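Putative secreted cellulose binding protein (Streptomyces coelicolor, PDB 4OY7) cleaves cellulose oxidatively with copper as a lytic polysaccharide monooxygenase, this chain being its catalytic AA10 domain. Local coordinates at residues 97-102 / 157-162; 116-121 / 161-166. All coordinates share one frame; numbering follows the deposited sequence.

Contact 1 of 2, residues 97-102 / 157-162; sequences GATIPV and YWDLAL
V102 holds CG1 anti to its backbone N (chi1 171°), and W158 puts CG between its backbone N and carbonyl carbon (chi1 67°), and the indole follows. These torsions bring the methyl over one face of the ring. The pair belongs to an antiparallel ladder between strands 99-105 and 155-161, the two inner strands of the four-stranded sheet in the immunoglobulin-like beta-sandwich of the LPMO. V102 CG1 makes a CH-pi contact 3.8 Å from the centroid of the six-membered ring of W158. It sits toward the rim, with CZ2 and CE2 nearest. The other methyl, V102 CG2, rests on L160 CB at 3.6 Å.

V102, I100, L160 and W158 share one face of the sheet, which looks into the sandwich. M174 of strand 168-178 packs on V102 and W158 from the second sheet. The buried indole N-H is satisfied by the side-chain oxygen of Q138. T99, P101, D159 and A161 point to the other face, which is exposed.

I100 with L160 and V102 with W158 are hydrogen-bonded pairs, each tied in both directions. The V102 N to W158 O bond is short, 2.7 Å. The I100 N to L160 O bond measures 2.8 Å. T99 and D159 meet obliquely through CG2 and CB.

At the strand end L162 N bonds to A98 O at 2.8 Å. G97 N adds a weak bond to L162 O, which also accepts a hydrogen bond from a water. L162 crosses I100 at about a right angle, and its CD1 is tightly pressed against I100 CG2 at 3.4 Å.

Contact 2 of 2, residues 116-121 / 161-166; sequences VYLTKP and ALPSGR
T119 O is gripped by two nitrogens of one guanidinium group. R166 NH2 donates to T119 O at 2.9 Å, and R166 NH1 donates to the same oxygen at 3.0 Å. The group comes end-on, with the oxygen near its plane. Neither bond is straight; the N-H...O angles are 147° and 139°. The NH1 donor lies in the plane of the T119 carbonyl, while NH2 is tilted from it. The two bonds should limit rotation of the guanidinium.

R166 reaches this oxygen by a bent chain. The bends at chi2 (-62°) and chi3 bring the guanidinium to T119 O, with P121 alongside. The ring of P121 crosses the arginine chain at about a right angle. P121 N lies over one guanidinium face, offset toward the rim, and P121 CG approaches R166 NE at 3.9 Å.

In the fold, this contact ties the end of strand 112-119 to the loop between strands 155-161 and 168-178. That loop carries the chain from one sheet of the LPMO beta-sandwich to the other. The backbone N of R166 and the carbonyl of P163 both bond to the hydroxyl of S96, which joins the loop to the turn before strand 99-105.

The apolar part is small. L118 CD2 meets CG of the P163 ring at 3.9 Å. L118 CD2 also lies 3.4 Å from R166 NH1, oblique to the guanidinium. F193 of strand 184-193 touches both L118 and R166. A water lies 2.9 Å from L118 O, placed to donate to it, and accepts a weak bond from R166 NH1.

Contacts 1 and 2 meet at A161 and L162, where strand 155-161 gives way to the loop of contact 2. Both are partly buried, and their centres lie about 11 Å apart. Contact 1 joins two neighbouring strands of one sheet through regular backbone bonds, with an apolar face directed inward. Contact 2 joins a loop to a strand of the other sheet, and an arginine side chain supplies its direct hydrogen bonds. Contact 1 buries 550 Å², contact 2 only 230 Å². The two also touch inside the sandwich, where W158 CZ2 packs on V116 CG2 at 4.0 Å. Contact 2 lies away from the copper site.

Contact 1 of 2, residues 97-102 / 157-162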
ATOM      1  N   GLY A  97     -10.020  -2.938  16.975  1.00 10.04           N
ATOM      2  CA  GLY A  97      -9.583  -2.991  18.351  1.00 10.68           C
ATOM      3  C   GLY A  97      -8.331  -3.821  18.615  1.00 10.96           C
ATOM      4  O   GLY A  97      -7.752  -3.693  19.687  1.00 11.44           O
ATOM      5  N   ALA A  98      -7.944  -4.687  17.678  1.00 10.66           N
ATOM      6  CA  ALA A  98      -6.762  -5.539  17.839  1.00 11.06           C
ATOM      7  C   ALA A  98      -5.497  -4.781  17.461  1.00 10.65           C
ATOM      8  O   ALA A  98      -5.536  -3.852  16.651  1.00 10.11           O
ATOM      9  CB  ALA A  98      -6.877  -6.772  16.963  1.00 11.06           C
ATOM     10  N   THR A  99      -4.397  -5.198  18.075  1.00 11.16           N
ATOM     11  CA  THR A  99      -3.052  -4.771  17.717  1.00 11.02           C
ATOM     12  C   THR A  99      -2.468  -5.811  16.782  1.00 10.94           C
ATOM     13  O   THR A  99      -2.478  -6.998  17.114  1.00 11.55           O
ATOM     14  CB  THR A  99      -2.182  -4.619  18.982  1.00 11.85           C
ATOM     15  OG1 THR A  99      -2.763  -3.594  19.816  1.00 12.37           O
ATOM     16  CG2 THR A  99      -0.742  -4.218  18.604  1.00 11.63           C
ATOM     17  N   ILE A 100      -1.961  -5.379  15.627  1.00 10.29           N
ATOM     18  CA  ILE A 100      -1.539  -6.301  14.556  1.00 10.38           C
ATOM     19  C   ILE A 100      -0.082  -6.079  14.205  1.00 10.30           C
ATOM     20  O   ILE A 100       0.437  -4.978  14.349  1.00  9.94           O
ATOM     21  CB  ILE A 100      -2.427  -6.163  13.283  1.00  9.93           C
ATOM     22  CG1 ILE A 100      -2.327  -4.764  12.646  1.00  9.28           C
ATOM     23  CG2 ILE A 100      -3.882  -6.522  13.596  1.00 10.26           C
ATOM     24  CD1 ILE A 100      -2.734  -4.724  11.186  1.00  8.85           C
ATOM     25  N   PRO A 101       0.604  -7.134  13.753  1.00 10.73           N
ATOM     26  CA  PRO A 101       1.987  -6.953  13.302  1.00 10.88           C
ATOM     27  C   PRO A 101       2.008  -6.469  11.855  1.00 10.25           C
ATOM     28  O   PRO A 101       1.568  -7.197  10.964  1.00 11.05           O
ATOM     29  CB  PRO A 101       2.577  -8.358  13.392  1.00 11.56           C
ATOM     30  CG  PRO A 101       1.410  -9.282  13.260  1.00 11.65           C
ATOM     31  CD  PRO A 101       0.210  -8.553  13.810  1.00 11.28           C
ATOM     32  N   VAL A 102       2.586  -5.308  11.617  1.00  9.71           N
ATOM     33  CA  VAL A 102       2.666  -4.714  10.271  1.00  9.24           C
ATOM     34  C   VAL A 102       4.024  -5.066   9.660  1.00  9.55           C
ATOM     35  O   VAL A 102       5.011  -5.121  10.385  1.00  9.94           O
ATOM     36  CB  VAL A 102       2.484  -3.177  10.325  1.00  8.85           C
ATOM     37  CG1 VAL A 102       2.776  -2.519   8.965  1.00  8.40           C
ATOM     38  CG2 VAL A 102       1.085  -2.812  10.820  1.00  8.82           C
ATOM     39  N   TYR A 157       9.204  -4.047  10.260  1.00  9.92           N
ATOM     40  CA  TYR A 157       8.158  -4.582  11.084  1.00 10.13           C
ATOM     41  C   TYR A 157       7.925  -3.634  12.267  1.00 10.23           C
ATOM     42  O   TYR A 157       8.871  -3.072  12.858  1.00 10.66           O
ATOM     43  CB  TYR A 157       8.445  -6.032  11.576  1.00 11.12           C
ATOM     44  CG  TYR A 157       9.598  -6.219  12.520  1.00 12.12           C
ATOM     45  CD1 TYR A 157       9.425  -6.098  13.887  1.00 12.61           C
ATOM     46  CD2 TYR A 157      10.860  -6.559  12.061  1.00 12.72           C
ATOM     47  CE1 TYR A 157      10.469  -6.300  14.767  1.00 13.65           C
ATOM     48  CE2 TYR A 157      11.911  -6.769  12.942  1.00 13.75           C
ATOM     49  CZ  TYR A 157      11.711  -6.632  14.291  1.00 14.15           C
ATOM     50  OH  TYR A 157      12.759  -6.806  15.171  1.00 15.54           O
ATOM     51  N   TRP A 158       6.647  -3.501  12.598  1.00  9.91           N
ATOM     52  CA  TRP A 158       6.162  -2.745  13.755  1.00 10.20           C
ATOM     53  C   TRP A 158       4.741  -3.156  14.106  1.00 10.42           C
ATOM     54  O   TRP A 158       4.100  -3.876  13.352  1.00 10.36           O
ATOM     55  CB  TRP A 158       6.226  -1.246  13.513  1.00  9.63           C
ATOM     56  CG  TRP A 158       5.313  -0.670  12.462  1.00  8.70           C
ATOM     57  CD1 TRP A 158       4.035  -0.208  12.655  1.00  8.30           C
ATOM     58  CD2 TRP A 158       5.606  -0.453  11.068  1.00  8.16           C
ATOM     59  NE1 TRP A 158       3.523   0.292  11.476  1.00  7.67           N
ATOM     60  CE2 TRP A 158       4.466   0.161  10.491  1.00  7.59           C
ATOM     61  CE3 TRP A 158       6.746  -0.685  10.261  1.00  8.23           C
ATOM     62  CZ2 TRP A 158       4.412   0.527   9.155  1.00  7.14           C
ATOM     63  CZ3 TRP A 158       6.699  -0.318   8.920  1.00  7.85           C
ATOM     64  CH2 TRP A 158       5.534   0.294   8.379  1.00  7.28           C
ATOM     65  N   ASP A 159       4.261  -2.723  15.267  1.00 10.88           N
ATOM     66  CA  ASP A 159       2.899  -3.035  15.691  1.00 11.18           C
ATOM     67  C   ASP A 159       1.980  -1.845  15.409  1.00 10.23           C
ATOM     68  O   ASP A 159       2.408  -0.700  15.562  1.00  9.99           O
ATOM     69  CB  ASP A 159       2.848  -3.316  17.193  1.00 12.52           C
ATOM     70  CG  ASP A 159       3.616  -4.555  17.598  1.00 13.95           C
ATOM     71  OD1 ASP A 159       3.532  -5.573  16.877  1.00 14.79           O
ATOM     72  OD2 ASP A 159       4.250  -4.519  18.686  1.00 15.96           O
ATOM     73  N   LEU A 160       0.728  -2.131  15.033  1.00  9.64           N
ATOM     74  CA  LEU A 160      -0.331  -1.127  14.889  1.00  9.09           C
ATOM     75  C   LEU A 160      -1.581  -1.497  15.704  1.00  9.37           C
ATOM     76  O   LEU A 160      -2.171  -2.556  15.465  1.00  9.22           O
ATOM     77  CB  LEU A 160      -0.715  -0.985  13.411  1.00  8.42           C
ATOM     78  CG  LEU A 160      -1.945  -0.129  13.062  1.00  8.10           C
ATOM     79  CD1 LEU A 160      -1.798   1.304  13.586  1.00  8.15           C
ATOM     80  CD2 LEU A 160      -2.211  -0.220  11.552  1.00  7.60           C
ATOM     81  N   ALA A 161      -1.990  -0.613  16.621  1.00  9.63           N
ATOM     82  CA  ALA A 161      -3.209  -0.792  17.416  1.00 10.05           C
ATOM     83  C   ALA A 161      -4.368  -0.249  16.612  1.00  9.75           C
ATOM     84  O   ALA A 161      -4.452   0.959  16.396  1.00  9.83           O
ATOM     85  CB  ALA A 161      -3.092  -0.054  18.748  1.00 10.53           C
ATOM     86  N   LEU A 162      -5.213  -1.132  16.093  1.00  9.70           N
ATOM     87  CA  LEU A 162      -6.275  -0.726  15.180  1.00  9.30           C
ATOM     88  C   LEU A 162      -7.394  -0.074  15.993  1.00  9.73           C
ATOM     89  O   LEU A 162      -7.787  -0.597  17.030  1.00 10.40           O
ATOM     90  CB  LEU A 162      -6.822  -1.938  14.418  1.00  9.30           C
ATOM     91  CG  LEU A 162      -5.799  -2.647  13.515  1.00  9.09           C
ATOM     92  CD1 LEU A 162      -6.230  -4.078  13.222  1.00  9.44           C
ATOM     93  CD2 LEU A 162      -5.618  -1.831  12.231  1.00  8.50           C
TER
HETATM   94  O   HOH W   1      -6.741  -0.439  19.487  1.00 25.46           O

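Contact 2 of 2, residues 116-121 / 161-166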
ATOM      1  N   VAL A 116       1.251   6.377   8.552  1.00  5.69           N
ATOM      2  CA  VAL A 116       0.189   5.388   8.389  1.00  5.61           C
ATOM      3  C   VAL A 116      -1.180   6.047   8.600  1.00  5.72           C
ATOM      4  O   VAL A 116      -1.439   6.643   9.647  1.00  5.95           O
ATOM      5  CB  VAL A 116       0.379   4.214   9.369  1.00  5.85           C
ATOM      6  CG1 VAL A 116      -0.752   3.194   9.209  1.00  5.95           C
ATOM      7  CG2 VAL A 116       1.770   3.555   9.217  1.00  5.96           C
ATOM      8  N   TYR A 117      -2.053   5.895   7.607  1.00  5.44           N
ATOM      9  CA  TYR A 117      -3.393   6.512   7.577  1.00  5.62           C
ATOM     10  C   TYR A 117      -4.520   5.512   7.378  1.00  5.62           C
ATOM     11  O   TYR A 117      -4.362   4.512   6.681  1.00  5.45           O
ATOM     12  CB  TYR A 117      -3.507   7.554   6.457  1.00  5.53           C
ATOM     13  CG  TYR A 117      -2.439   8.624   6.375  1.00  5.65           C
ATOM     14  CD1 TYR A 117      -1.172   8.343   5.883  1.00  5.66           C
ATOM     15  CD2 TYR A 117      -2.730   9.922   6.704  1.00  6.00           C
ATOM     16  CE1 TYR A 117      -0.208   9.348   5.765  1.00  5.79           C
ATOM     17  CE2 TYR A 117      -1.790  10.938   6.596  1.00  6.16           C
ATOM     18  CZ  TYR A 117      -0.526  10.650   6.102  1.00  6.09           C
ATOM     19  OH  TYR A 117       0.398  11.694   6.029  1.00  6.67           O
ATOM     20  N   LEU A 118      -5.688   5.815   7.931  1.00  6.06           N
ATOM     21  CA  LEU A 118      -6.863   4.934   7.754  1.00  6.30           C
ATOM     22  C   LEU A 118      -8.035   5.756   7.252  1.00  6.61           C
ATOM     23  O   LEU A 118      -8.266   6.852   7.716  1.00  6.53           O
ATOM     24  CB  LEU A 118      -7.227   4.291   9.075  1.00  6.83           C
ATOM     25  CG  LEU A 118      -8.410   3.330   9.126  1.00  7.16           C
ATOM     26  CD1 LEU A 118      -8.152   2.065   8.303  1.00  7.05           C
ATOM     27  CD2 LEU A 118      -8.687   2.990  10.582  1.00  7.65           C
ATOM     28  N   THR A 119      -8.743   5.212   6.279  1.00  6.67           N
ATOM     29  CA  THR A 119      -9.934   5.840   5.764  1.00  7.21           C
ATOM     30  C   THR A 119     -10.955   5.990   6.877  1.00  7.87           C
ATOM     31  O   THR A 119     -11.128   5.128   7.727  1.00  7.89           O
ATOM     32  CB  THR A 119     -10.527   5.095   4.550  1.00  7.17           C
ATOM     33  OG1 THR A 119     -10.782   3.718   4.886  1.00  7.29           O
ATOM     34  CG2 THR A 119      -9.590   5.216   3.364  1.00  6.93           C
ATOM     35  N   LYS A 120     -11.629   7.126   6.824  1.00  8.51           N
ATOM     36  CA  LYS A 120     -12.624   7.491   7.840  1.00  9.47           C
ATOM     37  C   LYS A 120     -13.847   6.596   7.804  1.00  9.79           C
ATOM     38  O   LYS A 120     -14.210   6.033   6.766  1.00  9.69           O
ATOM     39  CB  LYS A 120     -13.048   8.934   7.640  1.00 10.15           C
ATOM     40  CG  LYS A 120     -11.936   9.925   7.879  1.00 10.49           C
ATOM     41  CD  LYS A 120     -12.396  11.341   7.604  1.00 11.44           C
ATOM     42  CE  LYS A 120     -11.256  12.335   7.760  1.00 11.72           C
ATOM     43  NZ  LYS A 120     -11.613  13.721   7.343  1.00 12.51           N
ATOM     44  N   PRO A 121     -14.528   6.487   8.949  1.00 10.29           N
ATOM     45  CA  PRO A 121     -15.768   5.746   8.959  1.00 10.81           C
ATOM     46  C   PRO A 121     -16.717   6.277   7.883  1.00 11.22           C
ATOM     47  O   PRO A 121     -16.850   7.507   7.706  1.00 11.67           O
ATOM     48  CB  PRO A 121     -16.339   6.032  10.350  1.00 11.42           C
ATOM     49  CG  PRO A 121     -15.176   6.436  11.162  1.00 11.16           C
ATOM     50  CD  PRO A 121     -14.247   7.136  10.244  1.00 10.63           C
ATOM     51  N   ALA A 161      -1.990  -0.613  16.621  1.00  9.63           N
ATOM     52  CA  ALA A 161      -3.209  -0.792  17.416  1.00 10.05           C
ATOM     53  C   ALA A 161      -4.368  -0.249  16.612  1.00  9.75           C
ATOM     54  O   ALA A 161      -4.452   0.959  16.396  1.00  9.83           O
ATOM     55  CB  ALA A 161      -3.092  -0.054  18.748  1.00 10.53           C
ATOM     56  N   LEU A 162      -5.213  -1.132  16.093  1.00  9.70           N
ATOM     57  CA  LEU A 162      -6.275  -0.726  15.180  1.00  9.30           C
ATOM     58  C   LEU A 162      -7.394  -0.074  15.993  1.00  9.73           C
ATOM     59  O   LEU A 162      -7.787  -0.597  17.030  1.00 10.40           O
ATOM     60  CB  LEU A 162      -6.822  -1.938  14.418  1.00  9.30           C
ATOM     61  CG  LEU A 162      -5.799  -2.647  13.515  1.00  9.09           C
ATOM     62  CD1 LEU A 162      -6.230  -4.078  13.222  1.00  9.44           C
ATOM     63  CD2 LEU A 162      -5.618  -1.831  12.231  1.00  8.50           C
ATOM     64  N   PRO A 163      -7.927   1.058  15.519  1.00  9.47           N
ATOM     65  CA  PRO A 163      -9.033   1.685  16.245  1.00  9.92           C
ATOM     66  C   PRO A 163     -10.213   0.730  16.458  1.00 10.36           C
ATOM     67  O   PRO A 163     -10.463  -0.147  15.613  1.00 10.13           O
ATOM     68  CB  PRO A 163      -9.457   2.837  15.321  1.00  9.63           C
ATOM     69  CG  PRO A 163      -8.330   3.075  14.427  1.00  9.22           C
ATOM     70  CD  PRO A 163      -7.578   1.796  14.294  1.00  9.01           C
ATOM     71  N   SER A 164     -10.877   0.897  17.600  1.00 11.02           N
ATOM     72  CA  SER A 164     -12.171   0.284  17.903  1.00 11.56           C
ATOM     73  C   SER A 164     -13.307   1.001  17.184  1.00 11.45           C
ATOM     74  O   SER A 164     -13.112   2.096  16.636  1.00 11.12           O
ATOM     75  CB  SER A 164     -12.443   0.356  19.388  1.00 12.46           C
ATOM     76  OG  SER A 164     -11.506  -0.415  20.090  1.00 12.97           O
ATOM     77  N   GLY A 165     -14.476   0.360  17.179  1.00 11.86           N
ATOM     78  CA  GLY A 165     -15.690   0.961  16.626  1.00 12.06           C
ATOM     79  C   GLY A 165     -15.749   0.989  15.112  1.00 11.61           C
ATOM     80  O   GLY A 165     -16.546   1.733  14.562  1.00 12.27           O
ATOM     81  N   ARG A 166     -14.927   0.189  14.446  1.00 11.08           N
ATOM     82  CA  ARG A 166     -14.916   0.144  12.998  1.00 10.56           C
ATOM     83  C   ARG A 166     -15.508  -1.153  12.452  1.00 10.74           C
ATOM     84  O   ARG A 166     -15.433  -2.228  13.082  1.00 11.06           O
ATOM     85  CB  ARG A 166     -13.483   0.367  12.476  1.00  9.87           C
ATOM     86  CG  ARG A 166     -12.873   1.706  12.891  1.00  9.84           C
ATOM     87  CD  ARG A 166     -13.660   2.897  12.349  1.00 10.00           C
ATOM     88  NE  ARG A 166     -13.699   2.809  10.902  1.00  9.69           N
ATOM     89  CZ  ARG A 166     -12.827   3.382  10.076  1.00  9.39           C
ATOM     90  NH1 ARG A 166     -11.865   4.218  10.509  1.00  9.19           N
ATOM     91  NH2 ARG A 166     -12.950   3.163   8.782  1.00  9.26           N
TER
HETATM   92  O   HOH W   2      -9.885   6.777  10.176  1.00 11.90           O